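Local coordinates for protein putative nuclease YbcO (Escherichia coli K-12, PDB 3G27) that is probably a prophage-derived nuclease that binds zinc, at residues 44-56 against 77-89. Numbering follows the deposited sequence.
With ZN (zinc ion), chain B.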
ATOM      1  N   LYS A  44       2.130  -1.251 -18.168  1.00 48.67           N
ATOM      2  CA  LYS A  44       3.523  -1.348 -17.721  1.00 48.42           C
ATOM      3  C   LYS A  44       3.758  -0.742 -16.313  1.00 48.13           C
ATOM      4  O   LYS A  44       4.536   0.216 -16.180  1.00 48.87           O
ATOM      5  CB  LYS A  44       4.441  -0.654 -18.746  1.00 48.28           C
ATOM      6  N   PRO A  45       3.108  -1.293 -15.255  1.00 47.32           N
ATOM      7  CA  PRO A  45       3.275  -0.664 -13.934  1.00 46.47           C
ATOM      8  C   PRO A  45       4.615  -1.005 -13.264  1.00 45.23           C
ATOM      9  O   PRO A  45       5.200  -2.077 -13.529  1.00 45.13           O
ATOM     10  CB  PRO A  45       2.086  -1.200 -13.115  1.00 46.69           C
ATOM     11  CG  PRO A  45       1.709  -2.501 -13.765  1.00 47.35           C
ATOM     12  CD  PRO A  45       2.352  -2.555 -15.160  1.00 47.75           C
ATOM     13  N   PRO A  46       5.094  -0.100 -12.393  1.00 43.40           N
ATOM     14  CA  PRO A  46       6.438  -0.220 -11.842  1.00 42.43           C
ATOM     15  C   PRO A  46       6.510  -1.341 -10.817  1.00 41.07           C
ATOM     16  O   PRO A  46       5.511  -1.629 -10.174  1.00 40.87           O
ATOM     17  CB  PRO A  46       6.682   1.150 -11.199  1.00 42.57           C
ATOM     18  CG  PRO A  46       5.320   1.798 -11.073  1.00 42.70           C
ATOM     19  CD  PRO A  46       4.289   0.880 -11.647  1.00 43.18           C
ATOM     20  N   ASP A  47       7.679  -1.975 -10.707  1.00 40.04           N
ATOM     21  CA  ASP A  47       7.905  -3.137  -9.820  1.00 39.20           C
ATOM     22  C   ASP A  47       7.911  -2.764  -8.336  1.00 38.18           C
ATOM     23  O   ASP A  47       7.706  -3.632  -7.479  1.00 38.86           O
ATOM     24  CB  ASP A  47       9.236  -3.829 -10.138  1.00 39.18           C
ATOM     25  CG  ASP A  47       9.248  -4.516 -11.507  1.00 40.55           C
ATOM     26  OD1 ASP A  47       8.173  -4.792 -12.097  1.00 41.89           O
ATOM     27  OD2 ASP A  47      10.368  -4.785 -11.998  1.00 42.83           O
ATOM     28  N   LEU A  48       8.182  -1.489  -8.042  1.00 36.49           N
ATOM     29  CA  LEU A  48       8.034  -0.941  -6.702  1.00 34.97           C
ATOM     30  C   LEU A  48       6.594  -1.131  -6.230  1.00 33.65           C
ATOM     31  O   LEU A  48       6.357  -1.566  -5.114  1.00 33.53           O
ATOM     32  CB  LEU A  48       8.426   0.551  -6.692  1.00 34.83           C
ATOM     33  CG  LEU A  48       8.407   1.262  -5.336  1.00 34.88           C
ATOM     34  CD1 LEU A  48       9.533   0.722  -4.428  1.00 34.53           C
ATOM     35  CD2 LEU A  48       8.450   2.802  -5.465  1.00 33.47           C
ATOM     36  N   ILE A  49       5.644  -0.834  -7.107  1.00 32.39           N
ATOM     37  CA  ILE A  49       4.225  -0.896  -6.781  1.00 31.59           C
ATOM     38  C   ILE A  49       3.731  -2.332  -7.018  1.00 31.05           C
ATOM     39  O   ILE A  49       2.904  -2.615  -7.887  1.00 30.19           O
ATOM     40  CB  ILE A  49       3.420   0.177  -7.570  1.00 31.32           C
ATOM     41  CG1 ILE A  49       3.758   1.598  -7.086  1.00 31.73           C
ATOM     42  CG2 ILE A  49       1.919  -0.006  -7.350  1.00 30.46           C
ATOM     43  CD1 ILE A  49       5.175   1.991  -7.140  1.00 31.47           C
ATOM     44  N   ALA A  50       4.272  -3.232  -6.207  1.00 30.84           N
ATOM     45  CA  ALA A  50       4.052  -4.670  -6.343  1.00 30.96           C
ATOM     46  C   ALA A  50       4.282  -5.344  -4.982  1.00 30.61           C
ATOM     47  O   ALA A  50       4.919  -4.764  -4.091  1.00 30.50           O
ATOM     48  CB  ALA A  50       4.987  -5.264  -7.403  1.00 30.08           C
ATOM     49  N   THR A  51       3.722  -6.542  -4.838  1.00 30.24           N
ATOM     50  CA  THR A  51       3.907  -7.381  -3.654  1.00 29.82           C
ATOM     51  C   THR A  51       4.364  -8.781  -4.044  1.00 29.47           C
ATOM     52  O   THR A  51       4.057  -9.257  -5.125  1.00 29.49           O
ATOM     53  CB  THR A  51       2.598  -7.490  -2.828  1.00 30.31           C
ATOM     54  OG1 THR A  51       2.857  -8.216  -1.616  1.00 29.29           O
ATOM     55  CG2 THR A  51       1.452  -8.162  -3.638  1.00 28.46           C
ATOM     56  N   ILE A  52       5.119  -9.423  -3.145  1.00 29.38           N
ATOM     57  CA  ILE A  52       5.433 -10.849  -3.224  1.00 28.48           C
ATOM     58  C   ILE A  52       4.103 -11.524  -2.924  1.00 27.90           C
ATOM     59  O   ILE A  52       3.447 -11.204  -1.926  1.00 26.57           O
ATOM     60  CB  ILE A  52       6.469 -11.307  -2.131  1.00 28.72           C
ATOM     61  CG1 ILE A  52       7.763 -10.452  -2.141  1.00 29.42           C
ATOM     62  CG2 ILE A  52       6.845 -12.734  -2.319  1.00 29.32           C
ATOM     63  CD1 ILE A  52       8.592 -10.570  -0.846  1.00 26.64           C
ATOM     64  N   ALA A  53       3.697 -12.440  -3.782  1.00 27.73           N
ATOM     65  CA  ALA A  53       2.430 -13.111  -3.615  1.00 27.96           C
ATOM     66  C   ALA A  53       2.610 -14.528  -4.110  1.00 28.02           C
ATOM     67  O   ALA A  53       3.248 -14.735  -5.132  1.00 27.94           O
ATOM     68  CB  ALA A  53       1.340 -12.377  -4.425  1.00 27.89           C
ATOM     69  N   CYS A  54       2.069 -15.492  -3.366  1.00 28.61           N
ATOM     70  CA  CYS A  54       1.953 -16.883  -3.811  1.00 28.85           C
ATOM     71  C   CYS A  54       0.949 -16.953  -4.933  1.00 28.81           C
ATOM     72  O   CYS A  54       0.197 -16.015  -5.137  1.00 30.11           O
ATOM     73  CB  CYS A  54       1.474 -17.794  -2.691  1.00 29.22           C
ATOM     74  SG  CYS A  54      -0.291 -17.573  -2.205  1.00 29.65           S
ATOM     75  N   SER A  55       0.937 -18.071  -5.657  1.00 28.56           N
ATOM     76  CA  SER A  55       0.159 -18.192  -6.868  1.00 27.97           C
ATOM     77  C   SER A  55      -1.330 -17.932  -6.643  1.00 28.05           C
ATOM     78  O   SER A  55      -1.996 -17.298  -7.461  1.00 27.94           O
ATOM     79  CB  SER A  55       0.385 -19.564  -7.512  1.00 28.57           C
ATOM     80  OG  SER A  55       0.162 -20.647  -6.612  1.00 28.02           O
ATOM     81  N   ALA A  56      -1.824 -18.402  -5.506  1.00 27.84           N
ATOM     82  CA  ALA A  56      -3.229 -18.275  -5.123  1.00 28.35           C
ATOM     83  C   ALA A  56      -3.608 -16.850  -4.794  1.00 28.27           C
ATOM     84  O   ALA A  56      -4.619 -16.327  -5.237  1.00 27.70           O
ATOM     85  CB  ALA A  56      -3.498 -19.165  -3.923  1.00 28.33           C
ATOM     86  N   ALA A  77      -3.564  -6.998  -0.460  1.00 29.29           N
ATOM     87  CA  ALA A  77      -2.591  -6.763  -1.541  1.00 29.31           C
ATOM     88  C   ALA A  77      -1.625  -5.609  -1.177  1.00 29.68           C
ATOM     89  O   ALA A  77      -0.383  -5.699  -1.328  1.00 30.21           O
ATOM     90  CB  ALA A  77      -3.352  -6.440  -2.842  1.00 28.84           C
ATOM     91  N   LEU A  78      -2.223  -4.518  -0.710  1.00 29.29           N
ATOM     92  CA  LEU A  78      -1.507  -3.276  -0.474  1.00 29.19           C
ATOM     93  C   LEU A  78      -0.681  -3.380   0.801  1.00 29.14           C
ATOM     94  O   LEU A  78       0.474  -2.924   0.849  1.00 29.11           O
ATOM     95  CB  LEU A  78      -2.506  -2.128  -0.428  1.00 28.68           C
ATOM     96  CG  LEU A  78      -3.080  -1.607  -1.760  1.00 27.21           C
ATOM     97  CD1 LEU A  78      -4.175  -0.614  -1.502  1.00 22.83           C
ATOM     98  CD2 LEU A  78      -1.986  -0.966  -2.574  1.00 26.82           C
ATOM     99  N   GLU A  79      -1.257  -4.024   1.816  1.00 30.07           N
ATOM    100  CA  GLU A  79      -0.506  -4.439   3.019  1.00 30.81           C
ATOM    101  C   GLU A  79       0.714  -5.289   2.634  1.00 29.61           C
ATOM    102  O   GLU A  79       1.797  -5.096   3.175  1.00 28.90           O
ATOM    103  CB  GLU A  79      -1.404  -5.241   3.956  1.00 32.08           C
ATOM    104  CG  GLU A  79      -1.352  -4.847   5.401  1.00 37.06           C
ATOM    105  CD  GLU A  79      -2.642  -5.229   6.123  1.00 42.90           C
ATOM    106  OE1 GLU A  79      -3.117  -4.432   6.970  1.00 47.74           O
ATOM    107  OE2 GLU A  79      -3.189  -6.316   5.818  1.00 47.39           O
ATOM    108  N   GLY A  80       0.524  -6.198   1.685  1.00 28.24           N
ATOM    109  CA  GLY A  80       1.588  -7.013   1.143  1.00 28.67           C
ATOM    110  C   GLY A  80       2.637  -6.202   0.436  1.00 29.15           C
ATOM    111  O   GLY A  80       3.827  -6.468   0.578  1.00 29.87           O
HETATM  112  N   MSE A  81       2.200  -5.194  -0.324  1.00 29.80           N
HETATM  113  CA  MSE A  81       3.105  -4.260  -0.990  1.00 29.79           C
HETATM  114  C   MSE A  81       4.016  -3.532   0.015  1.00 29.18           C
HETATM  115  O   MSE A  81       5.221  -3.425  -0.196  1.00 28.45           O
HETATM  116  CB  MSE A  81       2.308  -3.231  -1.807  1.00 30.37           C
HETATM  117  CG  MSE A  81       3.191  -2.158  -2.450  1.00 31.93           C
HETATM  118 SE   MSE A  81       2.160  -0.824  -3.425  1.00 39.09          SE
HETATM  119  CE  MSE A  81       1.483   0.189  -1.917  1.00 30.19           C
ATOM    120  N   ALA A  82       3.427  -3.036   1.098  1.00 28.88           N
ATOM    121  CA  ALA A  82       4.168  -2.308   2.134  1.00 28.89           C
ATOM    122  C   ALA A  82       5.186  -3.216   2.837  1.00 28.91           C
ATOM    123  O   ALA A  82       6.326  -2.843   3.060  1.00 29.08           O
ATOM    124  CB  ALA A  82       3.201  -1.692   3.135  1.00 28.13           C
ATOM    125  N   ARG A  83       4.771  -4.426   3.169  1.00 29.82           N
ATOM    126  CA  ARG A  83       5.686  -5.443   3.715  1.00 29.89           C
ATOM    127  C   ARG A  83       6.846  -5.800   2.773  1.00 29.29           C
ATOM    128  O   ARG A  83       7.995  -5.858   3.202  1.00 29.55           O
ATOM    129  CB  ARG A  83       4.907  -6.691   4.042  1.00 30.66           C
ATOM    130  CG  ARG A  83       3.856  -6.490   5.108  1.00 34.46           C
ATOM    131  CD  ARG A  83       3.232  -7.828   5.495  1.00 40.35           C
ATOM    132  NE  ARG A  83       2.032  -7.609   6.290  1.00 43.82           N
ATOM    133  CZ  ARG A  83       0.837  -8.150   6.060  1.00 47.66           C
ATOM    134  NH1 ARG A  83       0.621  -8.990   5.047  1.00 47.87           N
ATOM    135  NH2 ARG A  83      -0.172  -7.841   6.873  1.00 50.58           N
ATOM    136  N   THR A  84       6.534  -6.013   1.501  1.00 28.63           N
ATOM    137  CA  THR A  84       7.533  -6.228   0.446  1.00 28.08           C
ATOM    138  C   THR A  84       8.549  -5.111   0.303  1.00 28.84           C
ATOM    139  O   THR A  84       9.743  -5.366   0.228  1.00 28.84           O
ATOM    140  CB  THR A  84       6.838  -6.399  -0.894  1.00 27.85           C
ATOM    141  OG1 THR A  84       5.877  -7.465  -0.775  1.00 26.57           O
ATOM    142  CG2 THR A  84       7.834  -6.698  -2.005  1.00 25.37           C
ATOM    143  N   GLN A  85       8.080  -3.873   0.244  1.00 29.60           N
ATOM    144  CA  GLN A  85       8.973  -2.716   0.178  1.00 30.11           C
ATOM    145  C   GLN A  85       9.806  -2.646   1.434  1.00 30.33           C
ATOM    146  O   GLN A  85      10.983  -2.307   1.384  1.00 29.98           O
ATOM    147  CB  GLN A  85       8.182  -1.420  -0.023  1.00 30.29           C
ATOM    148  CG  GLN A  85       7.447  -1.342  -1.397  1.00 30.85           C
ATOM    149  CD  GLN A  85       6.547  -0.120  -1.541  1.00 31.02           C
ATOM    150  OE1 GLN A  85       6.518   0.758  -0.678  1.00 34.12           O
ATOM    151  NE2 GLN A  85       5.846  -0.038  -2.652  1.00 31.03           N
ATOM    152  N   VAL A  86       9.213  -2.996   2.567  1.00 31.09           N
ATOM    153  CA  VAL A  86       9.966  -3.006   3.806  1.00 31.85           C
ATOM    154  C   VAL A  86      11.062  -4.082   3.767  1.00 32.85           C
ATOM    155  O   VAL A  86      12.166  -3.858   4.252  1.00 32.70           O
ATOM    156  CB  VAL A  86       9.077  -3.222   5.035  1.00 32.07           C
ATOM    157  CG1 VAL A  86       9.944  -3.677   6.226  1.00 31.82           C
ATOM    158  CG2 VAL A  86       8.294  -1.955   5.369  1.00 30.54           C
ATOM    159  N   ILE A  87      10.754  -5.236   3.188  1.00 33.43           N
ATOM    160  CA  ILE A  87      11.771  -6.266   2.942  1.00 34.47           C
ATOM    161  C   ILE A  87      12.900  -5.739   2.035  1.00 36.07           C
ATOM    162  O   ILE A  87      14.082  -5.943   2.338  1.00 35.34           O
ATOM    163  CB  ILE A  87      11.162  -7.511   2.290  1.00 33.99           C
ATOM    164  CG1 ILE A  87      10.326  -8.293   3.295  1.00 32.93           C
ATOM    165  CG2 ILE A  87      12.239  -8.384   1.702  1.00 34.95           C
ATOM    166  CD1 ILE A  87       9.470  -9.372   2.633  1.00 32.76           C
ATOM    167  N   TRP A  88      12.530  -5.072   0.934  1.00 37.80           N
ATOM    168  CA  TRP A  88      13.504  -4.503  -0.012  1.00 39.58           C
ATOM    169  C   TRP A  88      14.421  -3.511   0.665  1.00 41.36           C
ATOM    170  O   TRP A  88      15.604  -3.425   0.341  1.00 41.02           O
ATOM    171  CB  TRP A  88      12.816  -3.760  -1.164  1.00 39.56           C
ATOM    172  CG  TRP A  88      11.960  -4.571  -2.071  1.00 41.16           C
ATOM    173  CD1 TRP A  88      11.009  -4.093  -2.928  1.00 42.36           C
ATOM    174  CD2 TRP A  88      11.954  -5.997  -2.225  1.00 43.10           C
ATOM    175  NE1 TRP A  88      10.415  -5.124  -3.608  1.00 42.91           N
ATOM    176  CE2 TRP A  88      10.972  -6.304  -3.196  1.00 43.49           C
ATOM    177  CE3 TRP A  88      12.678  -7.049  -1.640  1.00 43.64           C
ATOM    178  CZ2 TRP A  88      10.697  -7.617  -3.591  1.00 43.76           C
ATOM    179  CZ3 TRP A  88      12.391  -8.358  -2.034  1.00 43.70           C
ATOM    180  CH2 TRP A  88      11.414  -8.626  -3.002  1.00 43.77           C
ATOM    181  N   LEU A  89      13.848  -2.727   1.571  1.00 43.93           N
ATOM    182  CA  LEU A  89      14.610  -1.740   2.336  1.00 46.07           C
ATOM    183  C   LEU A  89      15.678  -2.453   3.162  1.00 47.86           C
ATOM    184  O   LEU A  89      16.862  -2.221   2.950  1.00 47.83           O
ATOM    185  CB  LEU A  89      13.689  -0.904   3.243  1.00 46.07           C
ATOM    186  CG  LEU A  89      13.065   0.420   2.753  1.00 46.73           C
ATOM    187  CD1 LEU A  89      13.273   0.722   1.272  1.00 47.17           C
ATOM    188  CD2 LEU A  89      11.569   0.450   3.079  1.00 46.83           C
TER
HETATM  189 ZN    ZN B  97      -0.534 -16.114  -0.394  1.00 38.54          ZN
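The hydroxyl of Thr84 receives the backbone N-H of Ile52 in a nearly straight bond (N to OG1 3.2 Å, 166° at the hydrogen), which ties strand 50-53 to helix 70-90, which crosses it almost perpendicularly. Thr84 can serve both sides because its OG1 lies beside its own backbone N (chi1 -55°), near enough to the preceding helical turn to donate to Gly80 O at 2.7 Å; that carbonyl takes Thr84 N on its other face. The methyl CG2 of Thr84 meanwhile packs on Ile52 CG1 at 3.8 Å. Beyond it, Ile52 CD1 reaches Ile87 CD1 and, obliquely, Trp88 CH2. At Thr51, whose CB points toward the helix at Gly80, the backbones come nearest, with Thr51 CA 4.2 Å from Met81 CA.

Strand 50-53 pairs antiparallel with strand 29-32, which carries His32, the presumed proton acceptor, and it leads directly into Cys54, a zinc ligand (SG to zinc 2.3 Å) alongside Cys13, Cys21 and Cys57.

Before the strand, Leu48 O accepts NE2 of Gln85 at 2.9 Å from above the carbonyl plane; NE2 also hydrogen-bonds to OE1 of Gln85 of the second subunit. A bend at chi3 (76°) brings SE of Met81 (selenomethionine) alongside Ile49 CG2 at 4.0 Å.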